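Local coordinates for protein oxidized polyvinyl alcohol hydrolase (Sphingopyxis, PDB 3WLA) that hydrolyses beta-diketones such as 4,6-nonanedione and cleaves oxidized polyvinyl alcohol in the second step of polyvinyl alcohol degradation, at residues T198-F201 against Q202-R205. Numbering follows the deposited sequence.
Sequences TVPF and QETR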
# COMPACT_ATOMS: atom_id res chain seq x y z
N THR A 198 -11.51 10.97 16.24
CA THR A 198 -10.81 9.74 16.68
C THR A 198 -10.95 9.44 18.18
O THR A 198 -10.97 10.36 18.98
CB THR A 198 -9.26 9.88 16.36
OG1 THR A 198 -9.12 10.07 14.95
CG2 THR A 198 -8.45 8.58 16.75
N VAL A 199 -11.13 8.18 18.54
CA VAL A 199 -11.15 7.80 19.96
C VAL A 199 -9.95 6.84 20.03
O VAL A 199 -9.53 6.27 19.00
CB VAL A 199 -12.48 7.15 20.39
CG1 VAL A 199 -13.57 8.23 20.35
CG2 VAL A 199 -12.84 5.97 19.48
N PRO A 200 -9.37 6.66 21.24
CA PRO A 200 -8.19 5.80 21.47
C PRO A 200 -8.26 4.41 20.90
O PRO A 200 -9.33 3.91 20.55
CB PRO A 200 -8.04 5.83 22.99
CG PRO A 200 -9.48 5.94 23.44
CD PRO A 200 -9.96 7.06 22.52
N PHE A 201 -7.09 3.78 20.82
CA PHE A 201 -6.95 2.45 20.28
C PHE A 201 -7.96 1.42 20.79
O PHE A 201 -8.60 0.75 20.01
CB PHE A 201 -5.53 1.92 20.58
CG PHE A 201 -5.34 0.48 20.23
CD1 PHE A 201 -5.34 0.06 18.91
CD2 PHE A 201 -5.13 -0.45 21.23
CE1 PHE A 201 -5.12 -1.28 18.58
CE2 PHE A 201 -4.90 -1.79 20.94
CZ PHE A 201 -4.89 -2.22 19.60
N GLN A 202 -8.08 1.30 22.11
CA GLN A 202 -8.95 0.29 22.69
C GLN A 202 -10.42 0.42 22.29
O GLN A 202 -11.07 -0.57 21.93
CB GLN A 202 -8.80 0.31 24.23
CG GLN A 202 -8.60 -1.07 24.86
CD GLN A 202 -7.27 -1.73 24.45
OE1 GLN A 202 -7.24 -2.90 23.99
NE2 GLN A 202 -6.15 -0.98 24.60
N GLU A 203 -10.95 1.63 22.41
CA GLU A 203 -12.33 1.92 22.04
C GLU A 203 -12.46 1.66 20.53
O GLU A 203 -13.44 1.07 20.06
CB GLU A 203 -12.65 3.39 22.36
CG GLU A 203 -14.21 3.68 22.44
CD GLU A 203 -14.61 5.20 22.54
OE1 GLU A 203 -14.07 5.93 23.42
OE2 GLU A 203 -15.48 5.65 21.73
N THR A 204 -11.46 2.08 19.76
CA THR A 204 -11.50 1.90 18.30
C THR A 204 -11.60 0.44 17.97
O THR A 204 -12.41 0.09 17.11
CB THR A 204 -10.30 2.51 17.58
OG1 THR A 204 -10.35 3.92 17.73
CG2 THR A 204 -10.35 2.23 16.09
N ARG A 205 -10.84 -0.41 18.66
CA ARG A 205 -10.89 -1.86 18.40
C ARG A 205 -12.27 -2.39 18.71
O ARG A 205 -12.82 -3.25 18.00
CB ARG A 205 -9.93 -2.65 19.31
CG ARG A 205 -8.81 -3.30 18.64
CD ARG A 205 -8.33 -4.58 19.29
NE ARG A 205 -7.91 -4.44 20.67
CZ ARG A 205 -6.93 -5.16 21.22
NH1 ARG A 205 -6.60 -5.00 22.50
NH2 ARG A 205 -6.23 -6.01 20.48
O HOH W 1 -11.31 6.15 16.48
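Thr-204 and Val-199 meet where the chain enters a helix, with Pro-200 at the N-cap. The first turn is closed by two backbone bonds. Thr-204 N donates to Pro-200 O at 2.9 Å, and Arg-205 N donates to Phe-201 O. Thr-204 OG1 lies 2.8 Å from Val-199 O. Thr-204 OG1 donates to a water oxygen at 2.7 Å. That water also accepts from Val-199 N, so it ties the incoming loop to the helix. OG1 is anti to the carbonyl carbon of Thr-204 (chi1 -66°), which turns it back toward the loop.

Glu-203 keeps its chain extended and crosses Val-199 at about a right angle. Glu-203 OE2 comes within 3.5 Å of Val-199 CG2. This is a contact of carboxylate with methyl, and OE2 has a further, weak ion pair with Lys-193.

Gln-202 and Arg-205 both reach the Phe-201 ring. With CG anti to its own backbone N, the Phe-201 ring lies against both. Phe-201 CZ sits over the centre of the Arg-205 guanidinium, 3.8 Å above its plane, with ring and guanidinium planes 39° apart. The Gln-202 amide stands perpendicular to the ring, its NE2 3.6 Å from Phe-201 CD2. Gln-202 OE1 accepts from Arg-205 NH1 at 2.7 Å, with an N-H...O angle of 155°. Arg-205 NH2 makes a salt bridge to Asp-256. An alanine in place of Arg-205 would probably cost Gln-202 OE1 and Asp-256 this partner and remove the guanidinium packed against Phe-201 CZ.

The contact lies on the surface of this alpha/beta-hydrolase, away from the annotated active-site residues. It starts helix 201-210, in the connection between strands 181-185 and 232-238 of the main sheet. Phe-201 and Arg-205 also rest on Leu-253, joining the helix start to strand 253-256 of the small two-stranded sheet.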